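Local coordinates for surface protein SPB1 (Streptococcus agalactiae, PDB 4UZG) that probably serves as the backbone subunit that sortases polymerise into the shaft of the group B streptococcus 2b pilus, at residues 45-48 / 49-53; 9-12 / 13-17. All coordinates share one frame; numbering follows the deposited sequence. Where two conformers were deposited one is given.

Interaction 1. Residues 45-48 / 49-53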
loop_
_atom_site.group_PDB
_atom_site.type_symbol
_atom_site.label_atom_id
_atom_site.label_comp_id
_atom_site.label_asym_id
_atom_site.label_seq_id
_atom_site.Cartn_x
_atom_site.Cartn_y
_atom_site.Cartn_z
ATOM N N PRO A 45 -3.178 -8.704 5.328
ATOM C CA PRO A 45 -2.981 -9.525 4.130
ATOM C C PRO A 45 -1.800 -10.464 4.353
ATOM O O PRO A 45 -1.059 -10.380 5.330
ATOM C CB PRO A 45 -2.633 -8.506 3.047
ATOM C CG PRO A 45 -2.726 -7.232 3.588
ATOM C CD PRO A 45 -2.899 -7.290 5.054
ATOM N N SER A 46 -1.623 -11.388 3.429
ATOM C CA SER A 46 -0.429 -12.215 3.413
ATOM C C SER A 46 0.818 -11.335 3.488
ATOM O O SER A 46 0.851 -10.243 2.898
ATOM C CB SER A 46 -0.379 -12.991 2.089
ATOM O OG SER A 46 0.882 -13.616 1.900
ATOM N N ALA A 47 1.879 -11.836 4.122
ATOM C CA ALA A 47 3.133 -11.109 4.179
ATOM C C ALA A 47 3.775 -10.961 2.787
ATOM O O ALA A 47 4.669 -10.128 2.620
ATOM C CB ALA A 47 4.097 -11.785 5.120
ATOM N N SER A 48 3.320 -11.747 1.805
ATOM C CA SER A 48 3.759 -11.582 0.419
ATOM C C SER A 48 3.086 -10.381 -0.258
ATOM O O SER A 48 3.436 -10.052 -1.394
ATOM C CB SER A 48 3.475 -12.851 -0.377
ATOM O OG SER A 48 2.085 -13.088 -0.445
ATOM N N VAL A 49 2.133 -9.758 0.425
ATOM C CA VAL A 49 1.376 -8.609 -0.059
ATOM C C VAL A 49 1.682 -7.369 0.778
ATOM O O VAL A 49 2.134 -6.351 0.237
ATOM C CB VAL A 49 -0.135 -8.902 -0.087
ATOM C CG1 VAL A 49 -0.926 -7.646 -0.447
ATOM C CG2 VAL A 49 -0.453 -10.054 -1.043
ATOM N N VAL A 50 1.394 -7.397 2.088
ATOM C CA VAL A 50 1.886 -6.359 2.989
ATOM C C VAL A 50 2.478 -7.063 4.199
ATOM O O VAL A 50 1.778 -7.812 4.897
ATOM C CB VAL A 50 0.834 -5.346 3.462
ATOM C CG1 VAL A 50 1.515 -4.268 4.312
ATOM C CG2 VAL A 50 0.083 -4.706 2.306
ATOM N N ASP A 51 3.763 -6.851 4.437
ATOM C CA ASP A 51 4.493 -7.488 5.527
ATOM C C ASP A 51 4.467 -6.553 6.733
ATOM O O ASP A 51 5.041 -5.462 6.699
ATOM C CB ASP A 51 5.924 -7.756 5.035
ATOM C CG ASP A 51 6.777 -8.515 6.005
ATOM O OD1 ASP A 51 6.455 -8.512 7.198
ATOM O OD2 ASP A 51 7.800 -9.099 5.559
ATOM N N LEU A 52 3.749 -6.964 7.764
ATOM C CA LEU A 52 3.669 -6.201 9.006
ATOM C C LEU A 52 5.058 -5.906 9.551
ATOM O O LEU A 52 5.885 -6.824 9.652
ATOM C CB LEU A 52 2.912 -7.036 10.048
ATOM C CG LEU A 52 2.766 -6.450 11.454
ATOM C CD1 LEU A 52 1.943 -5.177 11.457
ATOM C CD2 LEU A 52 2.163 -7.506 12.389
ATOM N N ASN A 53 5.312 -4.669 9.969
ATOM C CA ASN A 53 6.501 -4.374 10.763
ATOM C C ASN A 53 6.203 -4.625 12.235
ATOM O O ASN A 53 5.622 -3.793 12.919
ATOM C CB ASN A 53 6.974 -2.930 10.565
ATOM C CG ASN A 53 7.669 -2.699 9.231
ATOM O OD1 ASN A 53 8.440 -3.534 8.763
ATOM N ND2 ASN A 53 7.446 -1.535 8.669
HETATM O O HOH W 1 7.391 -10.492 3.259
#
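P45 lays one edge of its ring across V49 and V50, and with this overlap the loop between strands 37-43 and 50-62 folds back on itself as a tight turn. The motif is a type I beta turn from S46 to V49, with A47 and S48 at its corners, leading into strand 50-62. Two neighbouring ring atoms share the apolar work: P45 CB meets V49 CG1 at 4.0 Å, and P45 CG meets V50 CG2, also at 4.0 Å. In V50 the CG1 methyl extends opposite the backbone N (chi1 -176°), which brings CG2 round beside that nitrogen and against the proline, the two side chains crossing at a slant.

The polar contacts centre on the carbonyl of S46, which takes two amide hydrogens. V49 N binds S46 O at 2.8 Å from above the carbonyl plane, 53° out of it, whereas V50 N reaches S46 O at 3.0 Å almost in line with the C=O bond (165°). Two successive amides thus grip one oxygen. Beyond it, V49 and D51 form backbone hydrogen bonds with K132 and V130. N89 bonds to both segments: its ND2 binds the carbonyls of P45 and V50, and its OD1 receives the amide of L52.

A47 and D51 also meet. The CB of D51 rests 3.6 Å from A47 O, and the carboxylate extends past it. A water spans the remaining gap with both of its hydrogens, giving one to A47 O at 2.8 Å and the other to D51 OD2 at 2.7 Å.

Interaction 2. Residues 9-12 / 13-17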
loop_
_atom_site.group_PDB
_atom_site.type_symbol
_atom_site.label_atom_id
_atom_site.label_comp_id
_atom_site.label_asym_id
_atom_site.label_seq_id
_atom_site.Cartn_x
_atom_site.Cartn_y
_atom_site.Cartn_z
ATOM N N LYS A 9 -2.850 7.423 -0.738
ATOM C CA LYS A 9 -3.841 6.830 -1.615
ATOM C C LYS A 9 -3.295 5.637 -2.405
ATOM O O LYS A 9 -4.029 4.703 -2.717
ATOM C CB LYS A 9 -4.387 7.886 -2.581
ATOM C CG LYS A 9 -5.179 8.985 -1.911
ATOM C CD LYS A 9 -5.629 10.053 -2.926
ATOM C CE LYS A 9 -4.447 10.833 -3.569
ATOM N NZ LYS A 9 -3.704 11.744 -2.629
ATOM N N THR A 10 -2.013 5.697 -2.763
ATOM C CA THR A 10 -1.328 4.618 -3.475
ATOM C C THR A 10 0.108 4.563 -3.018
ATOM O O THR A 10 0.636 5.514 -2.423
ATOM C CB THR A 10 -1.358 4.798 -5.011
ATOM O OG1 THR A 10 -0.630 5.970 -5.356
ATOM C CG2 THR A 10 -2.751 4.889 -5.558
ATOM N N TYR A 11 0.755 3.449 -3.341
ATOM C CA TYR A 11 2.128 3.163 -2.960
ATOM C C TYR A 11 2.843 2.472 -4.102
ATOM O O TYR A 11 2.215 1.868 -4.962
ATOM C CB TYR A 11 2.158 2.205 -1.758
ATOM C CG TYR A 11 1.530 2.762 -0.511
ATOM C CD1 TYR A 11 2.270 3.504 0.391
ATOM C CD2 TYR A 11 0.190 2.549 -0.228
ATOM C CE1 TYR A 11 1.681 4.031 1.540
ATOM C CE2 TYR A 11 -0.404 3.063 0.919
ATOM C CZ TYR A 11 0.337 3.805 1.791
ATOM O OH TYR A 11 -0.297 4.292 2.910
ATOM N N SER A 12 4.163 2.524 -4.079
ATOM C CA SER A 12 4.991 1.608 -4.859
ATOM C C SER A 12 5.380 0.421 -3.992
ATOM O O SER A 12 5.550 0.533 -2.775
ATOM C CB SER A 12 6.272 2.274 -5.362
ATOM O OG SER A 12 5.990 3.197 -6.390
ATOM N N VAL A 13 5.542 -0.737 -4.639
ATOM C CA VAL A 13 6.091 -1.911 -3.983
ATOM C C VAL A 13 7.396 -1.538 -3.280
ATOM O O VAL A 13 8.244 -0.840 -3.840
ATOM C CB VAL A 13 6.238 -3.049 -5.007
ATOM C CG1 VAL A 13 7.116 -4.169 -4.475
ATOM C CG2 VAL A 13 4.856 -3.578 -5.391
ATOM N N GLY A 14 7.521 -1.968 -2.034
ATOM C CA GLY A 14 8.638 -1.644 -1.167
ATOM C C GLY A 14 8.406 -0.470 -0.228
ATOM O O GLY A 14 9.185 -0.279 0.715
ATOM N N ASP A 15 7.352 0.302 -0.469
ATOM C CA ASP A 15 7.066 1.460 0.374
ATOM C C ASP A 15 6.583 1.020 1.767
ATOM O O ASP A 15 5.971 -0.032 1.960
ATOM C CB ASP A 15 5.970 2.345 -0.218
ATOM C CG ASP A 15 6.393 3.196 -1.400
ATOM O OD1 ASP A 15 7.575 3.199 -1.793
ATOM O OD2 ASP A 15 5.479 3.882 -1.921
ATOM N N THR A 16 6.853 1.889 2.723
ATOM C CA THR A 16 6.279 1.790 4.058
ATOM C C THR A 16 4.853 2.335 4.025
ATOM O O THR A 16 4.616 3.477 3.605
ATOM C CB THR A 16 7.111 2.582 5.056
ATOM O OG1 THR A 16 8.430 2.041 5.064
ATOM C CG2 THR A 16 6.512 2.507 6.461
ATOM N N VAL A 17 3.915 1.512 4.477
ATOM C CA VAL A 17 2.519 1.856 4.632
ATOM C C VAL A 17 2.280 2.153 6.104
ATOM O O VAL A 17 2.552 1.311 6.953
ATOM C CB VAL A 17 1.625 0.672 4.207
ATOM C CG1 VAL A 17 0.158 1.008 4.414
ATOM C CG2 VAL A 17 1.896 0.273 2.751
#
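Two hydrogen bonds join S12 and D15 in both directions. D15 N donates to S12 O at 2.9 Å, closing a type II beta turn; the carboxylate then returns the grip, with S12 N donating to D15 OD2, again at 2.9 Å. That second bond arrives steeply, 67° out of the carboxylate plane. G14 sits in the third position of the turn with positive phi, where a CB would press on the carbonyl O of V13. The hydroxyl of S12 faces elsewhere, bonded to K232 N.

The apolar part belongs to Y11 and V17, whose side chains meet at about a right angle. V17 CG2 stands 3.8 Å from the centre of the Y11 ring, only 4° off its normal, a clean CH-pi contact. V17 CG1, held opposite its own backbone N (chi1 178°), slides to the phenol end and touches Y11 OH at 3.6 Å. That hydroxyl is fixed by D7 OD1 and Q8 N. Near the root of the ring, D15 OD2 lies 3.7 Å from Y11 CB, so the carboxylate also packs on the tyrosine.

A calcium ion lies about 5 Å from the D15 side chain, too far for direct coordination; V13 bonds through its backbone to V207, which belongs to a calcium site. This is a glycine-containing type II turn leading into strand 16-26, set where the N-terminal sheet meets the prealbumin-like domain.

From the N terminus, strand 4-6 runs into residues 9-17, where interaction 2 closes the turn that starts strand 16-26. Only after strand 37-43 does the chain come to interaction 1, which closes the turn opening strand 50-62. The two are in series and neither nests nor crosses. Their centres are 12 Å apart and their nearest atoms about 5 Å, without touching. What joins them is strand 121-131, which lies between strands 16-26 and 50-62 in the mixed sheet: L131 pairs by backbone with G14 and D15, and its side chain meets both Y11 and V50. V166 likewise touches V17 and V50.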